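Local structure of putative short-chain dehydrogenase/reductase (5JY1) at residues R28-A31 with R32-N36; S151-E155 with T156-L160; G162-N165 with T166-G170; A235-A239 with S240-R244. The protein binds NAD as a member of the short-chain dehydrogenase/reductase family and probably acts as an oxidoreductase, perhaps on 3-oxoacyl-carrier-protein substrates. One frame throughout, in Å; residues are numbered along the deposited sequence. Where two conformers were deposited one is given.

Contact 1: residues R28-A31 with R32-N36; sequences RGVA and RSFGN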
loop_
_atom_site.group_PDB
_atom_site.type_symbol
_atom_site.label_atom_id
_atom_site.label_comp_id
_atom_site.label_asym_id
_atom_site.label_seq_id
_atom_site.Cartn_x
_atom_site.Cartn_y
_atom_site.Cartn_z
ATOM N N ARG A 28 15.897 15.268 18.723
ATOM C CA ARG A 28 15.948 15.750 20.099
ATOM C C ARG A 28 14.725 15.298 20.886
ATOM O O ARG A 28 14.836 14.896 22.052
ATOM C CB ARG A 28 16.049 17.274 20.112
ATOM C CG ARG A 28 15.821 17.895 21.486
ATOM C CD ARG A 28 15.980 19.402 21.432
ATOM N NE ARG A 28 15.755 20.025 22.735
ATOM C CZ ARG A 28 14.558 20.368 23.201
ATOM N NH1 ARG A 28 13.469 20.142 22.476
ATOM N NH2 ARG A 28 14.446 20.930 24.398
ATOM N N GLY A 29 13.546 15.374 20.269
ATOM C CA GLY A 29 12.342 14.941 20.956
ATOM C C GLY A 29 12.365 13.458 21.258
ATOM O O GLY A 29 11.967 13.030 22.346
ATOM N N VAL A 30 12.846 12.654 20.307
ATOM C CA VAL A 30 12.978 11.217 20.536
ATOM C C VAL A 30 13.995 10.941 21.642
ATOM O O VAL A 30 13.754 10.126 22.541
ATOM C CB VAL A 30 13.352 10.499 19.224
ATOM C CG1 VAL A 30 13.678 9.037 19.492
ATOM C CG2 VAL A 30 12.215 10.618 18.208
ATOM N N ALA A 31 15.153 11.609 21.589
ATOM C CA ALA A 31 16.178 11.378 22.601
ATOM C C ALA A 31 15.663 11.698 24.000
ATOM O O ALA A 31 15.907 10.940 24.943
ATOM C CB ALA A 31 17.427 12.210 22.289
ATOM N N ARG A 32 14.961 12.823 24.157
ATOM C CA ARG A 32 14.416 13.179 25.465
ATOM C C ARG A 32 13.350 12.185 25.914
ATOM O O ARG A 32 13.285 11.834 27.101
ATOM C CB ARG A 32 13.861 14.605 25.427
ATOM C CG ARG A 32 14.941 15.687 25.441
ATOM C CD ARG A 32 14.391 17.038 25.023
ATOM N NE ARG A 32 13.268 17.443 25.864
ATOM C CZ ARG A 32 13.355 18.298 26.877
ATOM N NH1 ARG A 32 14.514 18.868 27.179
ATOM N NH2 ARG A 32 12.273 18.592 27.585
ATOM N N SER A 33 12.503 11.723 24.982
ATOM C CA SER A 33 11.505 10.712 25.326
ATOM C C SER A 33 12.168 9.424 25.787
ATOM O O SER A 33 11.734 8.812 26.768
ATOM C CB SER A 33 10.592 10.429 24.130
ATOM O OG SER A 33 9.971 11.611 23.676
ATOM N N PHE A 34 13.223 8.993 25.086
ATOM C CA PHE A 34 13.967 7.803 25.491
ATOM C C PHE A 34 14.584 7.980 26.875
ATOM O O PHE A 34 14.593 7.048 27.687
ATOM C CB PHE A 34 15.077 7.502 24.478
ATOM C CG PHE A 34 14.608 6.871 23.194
ATOM C CD1 PHE A 34 13.261 6.715 22.907
ATOM C CD2 PHE A 34 15.541 6.417 22.270
ATOM C CE1 PHE A 34 12.852 6.121 21.712
ATOM C CE2 PHE A 34 15.139 5.815 21.084
ATOM C CZ PHE A 34 13.795 5.675 20.806
ATOM N N GLY A 35 15.151 9.158 27.143
ATOM C CA GLY A 35 15.754 9.385 28.445
ATOM C C GLY A 35 14.755 9.242 29.575
ATOM O O GLY A 35 15.071 8.684 30.628
ATOM N N ASN A 36 13.526 9.726 29.362
ATOM C CA ASN A 36 12.499 9.642 30.393
ATOM C C ASN A 36 11.965 8.225 30.567
ATOM O O ASN A 36 11.343 7.934 31.595
ATOM C CB ASN A 36 11.352 10.605 30.076
ATOM C CG ASN A 36 11.737 12.060 30.284
ATOM O OD1 ASN A 36 12.506 12.390 31.191
ATOM N ND2 ASN A 36 11.211 12.939 29.437
#
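The guanidinium of Arg28 lies flat on that of Arg32, centres 4.4 Å apart and planes turned by 23°, with Arg32 CD set over the centre of the Arg28 group. Two residues along the helix, on its buried side, the Phe34 ring receives Val30 CG1 on a face, off centre toward the rim; the methyl is 3.8 Å from the ring centroid, a CH-pi contact. Both pairs are i to i+4 neighbours on helix 25-36, the helix of the beta-alpha-beta unit that links strands 16-20 and 40-45 in the Rossmann fold.

The two arginines run side by side in the same direction but reach their stack differently. Arg28 is extended out to NE, while Arg32 bends at chi3 (56°), which turns its flat end onto its neighbour. Arg28 NH2 and Arg32 NH1 come within 3.5 Å, two donors that make no bond to each other; the carboxylate of Glu57 forms salt bridges to both and probably offsets their like charge, and Glu228 takes Arg32 NE.

Phe34 is wedged between the sheet and helix 227-239, touching Ala17, Val19 and Val41 as well as Val236 and Ala239. Routine i to i+4 backbone bonds run through the segment, among them Phe34 N to Val30 O at 2.8 Å. In the conformer given, Gly29 O is gripped twice: Ser33 N and Ser33 OG arrive from opposite faces of its carbonyl plane, the hydroxyl at 2.8 Å from Gly29 O.

Contact 2: residues S151-E155 with T156-L160; sequences SIDTE and TGAWL. With NAD (nicotinamide-adenine-dinucleotide), chain E.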
loop_
_atom_site.group_PDB
_atom_site.type_symbol
_atom_site.label_atom_id
_atom_site.label_comp_id
_atom_site.label_asym_id
_atom_site.label_seq_id
_atom_site.Cartn_x
_atom_site.Cartn_y
_atom_site.Cartn_z
ATOM N N SER A 151 9.353 9.500 4.833
ATOM C CA SER A 151 8.512 10.679 4.745
ATOM C C SER A 151 7.288 10.397 3.891
ATOM O O SER A 151 7.344 9.639 2.916
ATOM C CB SER A 151 9.278 11.876 4.163
ATOM O OG SER A 151 8.410 12.992 3.991
ATOM N N ILE A 152 6.181 11.046 4.258
ATOM C CA ILE A 152 4.983 11.055 3.424
ATOM C C ILE A 152 5.282 11.590 2.028
ATOM O O ILE A 152 4.576 11.250 1.071
ATOM C CB ILE A 152 3.871 11.873 4.124
ATOM C CG1 ILE A 152 2.545 11.756 3.375
ATOM C CG2 ILE A 152 4.261 13.340 4.212
ATOM C CD1 ILE A 152 1.405 12.420 4.094
ATOM N N ASP A 153 6.333 12.411 1.883
ATOM C CA ASP A 153 6.709 12.916 0.562
ATOM C C ASP A 153 7.050 11.790 -0.408
ATOM O O ASP A 153 6.892 11.958 -1.628
ATOM C CB ASP A 153 7.905 13.868 0.672
ATOM C CG ASP A 153 7.544 15.223 1.272
ATOM O OD1 ASP A 153 6.349 15.506 1.541
ATOM O OD2 ASP A 153 8.482 16.026 1.442
ATOM N N THR A 154 7.549 10.650 0.097
ATOM C CA THR A 154 7.862 9.520 -0.779
ATOM C C THR A 154 6.616 8.904 -1.375
ATOM O O THR A 154 6.716 8.179 -2.372
ATOM C CB THR A 154 8.606 8.402 -0.041
ATOM O OG1 THR A 154 7.713 7.771 0.895
ATOM C CG2 THR A 154 9.795 8.944 0.701
ATOM N N GLU A 155 5.462 9.135 -0.757
ATOM C CA GLU A 155 4.203 8.561 -1.195
ATOM C C GLU A 155 3.378 9.529 -2.031
ATOM O O GLU A 155 2.613 9.088 -2.900
ATOM C CB GLU A 155 3.406 8.094 0.036
ATOM C CG GLU A 155 4.083 6.908 0.717
ATOM C CD GLU A 155 3.772 6.751 2.196
ATOM O OE1 GLU A 155 3.277 7.711 2.825
ATOM O OE2 GLU A 155 4.069 5.658 2.737
ATOM N N THR A 156 3.523 10.833 -1.803
ATOM C CA THR A 156 2.849 11.820 -2.639
ATOM C C THR A 156 3.707 12.272 -3.808
ATOM O O THR A 156 3.202 12.990 -4.679
ATOM C CB THR A 156 2.442 13.061 -1.830
ATOM O OG1 THR A 156 3.620 13.760 -1.395
ATOM C CG2 THR A 156 1.625 12.678 -0.606
ATOM N N GLY A 157 4.989 11.892 -3.837
ATOM C CA GLY A 157 5.909 12.437 -4.823
ATOM C C GLY A 157 6.000 13.945 -4.713
ATOM O O GLY A 157 5.894 14.655 -5.714
ATOM N N ALA A 158 6.185 14.449 -3.493
ATOM C CA ALA A 158 6.047 15.878 -3.244
ATOM C C ALA A 158 6.965 16.698 -4.146
ATOM O O ALA A 158 8.137 16.362 -4.340
ATOM C CB ALA A 158 6.346 16.188 -1.778
ATOM N N TRP A 159 6.408 17.779 -4.699
ATOM C CA TRP A 159 7.154 18.688 -5.563
ATOM C C TRP A 159 8.387 19.234 -4.851
ATOM O O TRP A 159 8.378 19.473 -3.639
ATOM C CB TRP A 159 6.286 19.874 -5.987
ATOM C CG TRP A 159 5.172 19.588 -6.952
ATOM C CD1 TRP A 159 3.994 18.940 -6.687
ATOM C CD2 TRP A 159 5.097 20.014 -8.321
ATOM N NE1 TRP A 159 3.210 18.912 -7.819
ATOM C CE2 TRP A 159 3.863 19.563 -8.833
ATOM C CE3 TRP A 159 5.964 20.718 -9.167
ATOM C CZ2 TRP A 159 3.470 19.796 -10.159
ATOM C CZ3 TRP A 159 5.572 20.947 -10.488
ATOM C CH2 TRP A 159 4.332 20.491 -10.964
ATOM N N LEU A 160 9.451 19.440 -5.630
ATOM C CA LEU A 160 10.688 20.118 -5.247
ATOM C C LEU A 160 11.573 19.267 -4.347
ATOM O O LEU A 160 12.646 19.740 -3.942
ATOM C CB LEU A 160 10.436 21.470 -4.551
ATOM C CG LEU A 160 9.466 22.449 -5.224
ATOM C CD1 LEU A 160 9.360 23.751 -4.434
ATOM C CD2 LEU A 160 9.889 22.729 -6.664
HETATM P PA NAD E . 16.068 18.826 11.646
HETATM O O1A NAD E . 16.589 19.571 10.454
HETATM O O2A NAD E . 15.250 19.691 12.593
HETATM O O5B NAD E . 17.314 18.100 12.488
HETATM C C5B NAD E . 18.279 17.461 11.728
HETATM C C4B NAD E . 19.450 17.019 12.695
HETATM O O4B NAD E . 20.296 16.319 12.018
HETATM C C3B NAD E . 20.216 18.306 13.160
HETATM O O3B NAD E . 20.422 18.267 14.539
HETATM C C2B NAD E . 21.513 18.224 12.392
HETATM O O2B NAD E . 22.602 19.014 13.076
HETATM C C1B NAD E . 21.742 16.924 12.382
HETATM N N9A NAD E . 22.676 16.561 11.332
HETATM C C8A NAD E . 22.735 17.096 10.111
HETATM N N7A NAD E . 23.715 16.509 9.455
HETATM C C5A NAD E . 24.269 15.606 10.270
HETATM C C6A NAD E . 25.337 14.731 10.071
HETATM N N6A NAD E . 26.243 14.421 8.973
HETATM N N1A NAD E . 25.707 13.920 11.043
HETATM C C2A NAD E . 25.038 13.945 12.244
HETATM N N3A NAD E . 24.005 14.798 12.451
HETATM C C4A NAD E . 23.625 15.632 11.432
HETATM O O3 NAD E . 15.159 17.565 11.090
HETATM P PN NAD E . 13.659 17.108 11.539
HETATM O O1N NAD E . 12.645 18.054 10.915
HETATM O O2N NAD E . 13.454 17.073 13.065
HETATM O O5D NAD E . 13.416 15.612 10.873
HETATM C C5D NAD E . 14.063 14.484 11.461
HETATM C C4D NAD E . 13.756 13.198 10.624
HETATM O O4D NAD E . 12.453 13.117 10.362
HETATM C C3D NAD E . 14.456 13.314 9.266
HETATM O O3D NAD E . 14.894 12.113 8.842
HETATM C C2D NAD E . 13.331 13.834 8.339
HETATM O O2D NAD E . 13.717 13.509 6.940
HETATM C C1D NAD E . 12.266 13.185 8.764
HETATM N N1N NAD E . 11.025 13.887 8.477
HETATM C C2N NAD E . 10.636 14.953 9.228
HETATM C C3N NAD E . 9.445 15.628 8.950
HETATM C C7N NAD E . 9.006 16.816 9.774
HETATM O O7N NAD E . 7.884 17.281 9.645
HETATM N N7N NAD E . 9.891 17.404 10.702
HETATM C C4N NAD E . 8.661 15.209 7.906
HETATM C C5N NAD E . 9.040 14.148 7.162
HETATM C C6N NAD E . 10.234 13.472 7.450
#
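Ala158 CB rests against the carboxylate of Asp153, 3.4 Å from Asp153 OD1, and Ile152 CG1 meets Thr156 CG2 more loosely at 4.2 Å. The backbone draws these side chains together. Thr156 N bonds to Ile152 O at 3.1 Å, and Ala158 N reaches Asp153 O at 3.2 Å, in the carbonyl plane and on a lone pair. Between them Gly157 leaves helical geometry with a positive phi of 59°, so the short helix 153-156 ends and the chain turns away.

Ahead of the turn into the helix, Ser151 OG accepts from Asp153 N at 3.0 Å, a capping bond; its hydroxyl stands opposite the backbone N (chi1 176°). Ser151 O in turn takes both the N and the OG1 of Thr154. Ser151 OG also lies 3.4 Å from NAD C5N, so the capping residue borders the nicotinamide. It stands thirteen residues before Tyr164, consistent with the active-site serine usual in this family.

Further out, His161 holds Asp153 OD2, while His252 and Tyr150 share the Glu155 carboxylate. Arg176 of the second subunit bonds to Thr154 O. The whole turn follows strand 144-149 and packs on helix 162-182, with Asp153 against Tyr164 and Asn165 and Thr154 against Lys168.

Contact 3: residues G162-N165 with T166-G170; sequences GDYN and TAKAG. With NAD (nicotinamide-adenine-dinucleotide), chain E; ACT (acetate ion), chain H.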
loop_
_atom_site.group_PDB
_atom_site.type_symbol
_atom_site.label_atom_id
_atom_site.label_comp_id
_atom_site.label_asym_id
_atom_site.label_seq_id
_atom_site.Cartn_x
_atom_site.Cartn_y
_atom_site.Cartn_z
ATOM N N GLY A 162 12.508 15.856 -5.117
ATOM C CA GLY A 162 12.709 14.606 -5.846
ATOM C C GLY A 162 13.849 13.752 -5.313
ATOM O O GLY A 162 13.729 12.526 -5.225
ATOM N N ASP A 163 14.969 14.384 -4.947
ATOM C CA ASP A 163 16.102 13.623 -4.421
ATOM C C ASP A 163 15.781 13.031 -3.052
ATOM O O ASP A 163 16.074 11.862 -2.780
ATOM C CB ASP A 163 17.358 14.510 -4.362
ATOM C CG ASP A 163 17.136 15.830 -3.617
ATOM O OD1 ASP A 163 15.998 16.334 -3.556
ATOM O OD2 ASP A 163 18.120 16.383 -3.088
ATOM N N TYR A 164 15.190 13.841 -2.174
ATOM C CA TYR A 164 14.744 13.377 -0.868
ATOM C C TYR A 164 13.765 12.213 -0.996
ATOM O O TYR A 164 13.905 11.185 -0.318
ATOM C CB TYR A 164 14.116 14.567 -0.149
ATOM C CG TYR A 164 13.518 14.321 1.200
ATOM C CD1 TYR A 164 14.311 14.312 2.337
ATOM C CD2 TYR A 164 12.147 14.159 1.349
ATOM C CE1 TYR A 164 13.762 14.112 3.585
ATOM C CE2 TYR A 164 11.587 13.964 2.593
ATOM C CZ TYR A 164 12.400 13.941 3.704
ATOM O OH TYR A 164 11.856 13.748 4.950
ATOM N N ASN A 165 12.777 12.352 -1.888
ATOM C CA ASN A 165 11.767 11.309 -2.066
ATOM C C ASN A 165 12.396 9.998 -2.508
ATOM O O ASN A 165 11.981 8.918 -2.071
ATOM C CB ASN A 165 10.716 11.741 -3.098
ATOM C CG ASN A 165 10.015 13.034 -2.736
ATOM O OD1 ASN A 165 9.987 13.452 -1.569
ATOM N ND2 ASN A 165 9.433 13.683 -3.743
ATOM N N THR A 166 13.394 10.077 -3.391
ATOM C CA THR A 166 14.093 8.889 -3.867
ATOM C C THR A 166 14.871 8.218 -2.742
ATOM O O THR A 166 14.761 7.005 -2.532
ATOM C CB THR A 166 15.020 9.291 -5.011
ATOM O OG1 THR A 166 14.221 9.792 -6.092
ATOM C CG2 THR A 166 15.851 8.106 -5.490
ATOM N N ALA A 167 15.658 8.999 -1.998
ATOM C CA ALA A 167 16.485 8.418 -0.940
ATOM C C ALA A 167 15.629 7.835 0.177
ATOM O O ALA A 167 15.903 6.729 0.663
ATOM C CB ALA A 167 17.443 9.471 -0.385
ATOM N N LYS A 168 14.576 8.549 0.585
ATOM C CA LYS A 168 13.728 8.052 1.667
ATOM C C LYS A 168 12.901 6.844 1.229
ATOM O O LYS A 168 12.591 5.973 2.053
ATOM C CB LYS A 168 12.826 9.175 2.189
ATOM C CG LYS A 168 13.555 10.310 2.932
ATOM C CD LYS A 168 14.231 9.808 4.202
ATOM C CE LYS A 168 14.513 10.960 5.166
ATOM N NZ LYS A 168 15.020 10.466 6.486
ATOM N N ALA A 169 12.557 6.750 -0.059
ATOM C CA ALA A 169 11.954 5.516 -0.551
ATOM C C ALA A 169 12.929 4.348 -0.424
ATOM O O ALA A 169 12.538 3.244 -0.019
ATOM C CB ALA A 169 11.503 5.691 -2.007
ATOM N N GLY A 170 14.203 4.573 -0.761
ATOM C CA GLY A 170 15.211 3.544 -0.541
ATOM C C GLY A 170 15.263 3.070 0.902
ATOM O O GLY A 170 15.451 1.877 1.169
HETATM P PA NAD E . 16.068 18.826 11.646
HETATM O O1A NAD E . 16.589 19.571 10.454
HETATM O O2A NAD E . 15.250 19.691 12.593
HETATM O O5B NAD E . 17.314 18.100 12.488
HETATM C C5B NAD E . 18.279 17.461 11.728
HETATM C C4B NAD E . 19.450 17.019 12.695
HETATM O O4B NAD E . 20.296 16.319 12.018
HETATM C C3B NAD E . 20.216 18.306 13.160
HETATM O O3B NAD E . 20.422 18.267 14.539
HETATM C C2B NAD E . 21.513 18.224 12.392
HETATM O O2B NAD E . 22.602 19.014 13.076
HETATM C C1B NAD E . 21.742 16.924 12.382
HETATM N N9A NAD E . 22.676 16.561 11.332
HETATM C C8A NAD E . 22.735 17.096 10.111
HETATM N N7A NAD E . 23.715 16.509 9.455
HETATM C C5A NAD E . 24.269 15.606 10.270
HETATM C C6A NAD E . 25.337 14.731 10.071
HETATM N N6A NAD E . 26.243 14.421 8.973
HETATM N N1A NAD E . 25.707 13.920 11.043
HETATM C C2A NAD E . 25.038 13.945 12.244
HETATM N N3A NAD E . 24.005 14.798 12.451
HETATM C C4A NAD E . 23.625 15.632 11.432
HETATM O O3 NAD E . 15.159 17.565 11.090
HETATM P PN NAD E . 13.659 17.108 11.539
HETATM O O1N NAD E . 12.645 18.054 10.915
HETATM O O2N NAD E . 13.454 17.073 13.065
HETATM O O5D NAD E . 13.416 15.612 10.873
HETATM C C5D NAD E . 14.063 14.484 11.461
HETATM C C4D NAD E . 13.756 13.198 10.624
HETATM O O4D NAD E . 12.453 13.117 10.362
HETATM C C3D NAD E . 14.456 13.314 9.266
HETATM O O3D NAD E . 14.894 12.113 8.842
HETATM C C2D NAD E . 13.331 13.834 8.339
HETATM O O2D NAD E . 13.717 13.509 6.940
HETATM C C1D NAD E . 12.266 13.185 8.764
HETATM N N1N NAD E . 11.025 13.887 8.477
HETATM C C2N NAD E . 10.636 14.953 9.228
HETATM C C3N NAD E . 9.445 15.628 8.950
HETATM C C7N NAD E . 9.006 16.816 9.774
HETATM O O7N NAD E . 7.884 17.281 9.645
HETATM N N7N NAD E . 9.891 17.404 10.702
HETATM C C4N NAD E . 8.661 15.209 7.906
HETATM C C5N NAD E . 9.040 14.148 7.162
HETATM C C6N NAD E . 10.234 13.472 7.450
HETATM C C ACT H . 11.824 16.964 6.365
HETATM O O ACT H . 10.852 17.312 5.665
HETATM O OXT ACT H . 12.367 15.886 6.040
HETATM C CH3 ACT H . 12.308 17.789 7.522
#
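Tyr164 and Lys168 form the YxxxK motif of the short-chain dehydrogenase/reductase family, one turn apart near the start of helix 162-182. Lys168 CG sits over the centre of the Tyr164 ring, 3.9 Å from the centroid and 13° off the ring normal, a CH-pi contact. The lysine is bent at chi2 (-63°), which brings the chain across the tyrosine and lets CE come within 3.6 Å of Tyr164 CE1 on its way to the cofactor. Lys168 NZ then donates to NAD O3D at 2.9 Å and also bonds to Phe149 O.

In the backbone, Lys168 N bonds to Tyr164 O at 2.9 Å, fixing the spacing of the two side chains. Gly162 O takes both Thr166 N and Thr166 OG1, which come from opposite faces of its plane, the hydroxyl at 2.9 Å from Gly162 O. At the subunit interface, Asn165 ND2 bonds to Ser177 OG of the second subunit, and Ala169 packs on its own counterpart there.

The phenol oxygen has two oxygen neighbours: NAD O2D, in the plane of the ring at its edge and 2.7 Å from Tyr164 OH, and acetate OXT, very close at 2.5 Å from Tyr164 OH. The acetate probably came from the crystallisation liquor. Its place beside this hydroxyl and the nicotinamide is consistent with the site where the family binds a substrate oxygen.

Contact 4: residues A235-A239 with S240-R244; sequences AVFFA and SEMSR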
loop_
_atom_site.group_PDB
_atom_site.type_symbol
_atom_site.label_atom_id
_atom_site.label_comp_id
_atom_site.label_asym_id
_atom_site.label_seq_id
_atom_site.Cartn_x
_atom_site.Cartn_y
_atom_site.Cartn_z
ATOM N N ALA A 235 8.240 6.448 18.619
ATOM C CA ALA A 235 9.585 5.889 18.653
ATOM C C ALA A 235 9.771 4.964 19.853
ATOM O O ALA A 235 10.393 3.902 19.735
ATOM C CB ALA A 235 10.612 7.020 18.682
ATOM N N VAL A 236 9.261 5.361 21.023
ATOM C CA VAL A 236 9.366 4.497 22.198
ATOM C C VAL A 236 8.679 3.157 21.942
ATOM O O VAL A 236 9.212 2.095 22.282
ATOM C CB VAL A 236 8.788 5.206 23.438
ATOM C CG1 VAL A 236 8.676 4.225 24.609
ATOM C CG2 VAL A 236 9.682 6.379 23.841
ATOM N N PHE A 237 7.486 3.183 21.339
ATOM C CA PHE A 237 6.807 1.937 20.988
ATOM C C PHE A 237 7.720 1.023 20.179
ATOM O O PHE A 237 7.931 -0.143 20.537
ATOM C CB PHE A 237 5.525 2.237 20.206
ATOM C CG PHE A 237 4.830 1.000 19.663
ATOM C CD1 PHE A 237 4.199 0.102 20.521
ATOM C CD2 PHE A 237 4.791 0.761 18.296
ATOM C CE1 PHE A 237 3.563 -1.030 20.025
ATOM C CE2 PHE A 237 4.143 -0.366 17.784
ATOM C CZ PHE A 237 3.525 -1.256 18.651
ATOM N N PHE A 238 8.299 1.550 19.099
ATOM C CA PHE A 238 9.130 0.745 18.215
ATOM C C PHE A 238 10.503 0.443 18.791
ATOM O O PHE A 238 11.272 -0.284 18.151
ATOM C CB PHE A 238 9.289 1.440 16.856
ATOM C CG PHE A 238 8.085 1.299 15.969
ATOM C CD1 PHE A 238 7.706 0.050 15.501
ATOM C CD2 PHE A 238 7.337 2.403 15.599
ATOM C CE1 PHE A 238 6.597 -0.098 14.684
ATOM C CE2 PHE A 238 6.228 2.264 14.787
ATOM C CZ PHE A 238 5.857 1.011 14.331
ATOM N N ALA A 239 10.836 0.988 19.964
ATOM C CA ALA A 239 12.115 0.718 20.609
ATOM C C ALA A 239 11.989 -0.194 21.822
ATOM O O ALA A 239 13.000 -0.458 22.491
ATOM C CB ALA A 239 12.778 2.037 21.032
ATOM N N SER A 240 10.791 -0.689 22.118
ATOM C CA SER A 240 10.484 -1.354 23.376
ATOM C C SER A 240 9.939 -2.760 23.131
ATOM O O SER A 240 9.787 -3.210 21.989
ATOM C CB SER A 240 9.471 -0.538 24.177
ATOM O OG SER A 240 8.184 -0.595 23.561
ATOM N N GLU A 241 9.634 -3.458 24.234
ATOM C CA GLU A 241 8.999 -4.765 24.117
ATOM C C GLU A 241 7.567 -4.665 23.615
ATOM O O GLU A 241 7.001 -5.685 23.201
ATOM C CB GLU A 241 9.020 -5.514 25.453
ATOM C CG GLU A 241 10.384 -5.958 25.920
ATOM C CD GLU A 241 10.963 -7.168 25.163
ATOM O OE1 GLU A 241 10.296 -7.744 24.280
ATOM O OE2 GLU A 241 12.100 -7.560 25.490
ATOM N N MET A 242 6.963 -3.473 23.641
ATOM C CA MET A 242 5.581 -3.353 23.176
ATOM C C MET A 242 5.444 -3.748 21.712
ATOM O O MET A 242 4.379 -4.217 21.293
ATOM C CB MET A 242 5.067 -1.931 23.372
ATOM C CG MET A 242 5.053 -1.461 24.810
ATOM S SD MET A 242 4.337 0.196 24.921
ATOM C CE MET A 242 2.593 -0.141 24.629
ATOM N N SER A 243 6.491 -3.529 20.916
ATOM C CA SER A 243 6.481 -3.831 19.492
ATOM C C SER A 243 7.245 -5.109 19.166
ATOM O O SER A 243 7.673 -5.285 18.021
ATOM C CB SER A 243 7.062 -2.659 18.709
ATOM O OG SER A 243 8.413 -2.450 19.094
ATOM N N ARG A 244 7.403 -6.008 20.149
ATOM C CA ARG A 244 8.214 -7.210 19.978
ATOM C C ARG A 244 7.692 -8.136 18.886
ATOM O O ARG A 244 8.442 -9.009 18.431
ATOM C CB ARG A 244 8.296 -7.981 21.303
ATOM C CG ARG A 244 6.956 -8.604 21.703
ATOM C CD ARG A 244 6.845 -8.892 23.180
ATOM N NE ARG A 244 7.930 -9.726 23.689
ATOM C CZ ARG A 244 7.859 -11.048 23.824
ATOM N NH1 ARG A 244 6.756 -11.702 23.472
ATOM N NH2 ARG A 244 8.895 -11.717 24.315
#
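Phe237 meets both Met242 and Ser243 where helix 227-239 of the Rossmann fold gives way to the loop before strand 250-253, a turn that includes an ST turn at Ser240. Apolar packing comes first. Ser243 CB lies over a face of the Phe237 ring, off centre toward the rim and 3.9 Å from the centroid, a CH-pi contact. Met242 CB touches Phe237 CD1 at 3.6 Å, the two side chains crossing at about a right angle. Phe237 also stacks on Phe237 of the fourth subunit, and the Met242 residues of these two chains pack together. Phe238 turns instead to the sheet, against Val147 and Ile192.

Among the charged groups, Arg244 NE pairs with Glu241 OE1 at 3.1 Å; the carboxylate oxygen lies in the guanidinium plane, and Asp230 of the fourth subunit takes Arg244 NH1.

Hydrogen bonds gather at the helix end. Ser240 N makes a weak bond to Phe237 O, and Ser240 OG accepts from Met242 N at 3.1 Å, which defines the ST turn. Buried Ala239 O has no partner in the model. Ser243 OG, held between its own N and carbonyl carbon (chi1 62°), donates to Phe237 O at 2.8 Å.

From the N terminus, contact 1 comes first, within the helix that follows strand 16-20. Contact 2 then turns the chain after strand 144-149, and contact 3 follows almost at once on the next helix; contact 4 lies where helix 227-239 runs into the loop before strand 250-253. All four are local and in series, so none nests in or crosses another. Contacts 1 and 4, far apart in sequence, touch through Phe34 and Val30 against Val236, Ala235 and Ala239, tying helix 25-36 to helix 227-239. Contacts 2 and 3 pack together, both reaching NAD and the second subunit. The two pairs stand well apart, with about 26 Å between the centres of contacts 1 and 3.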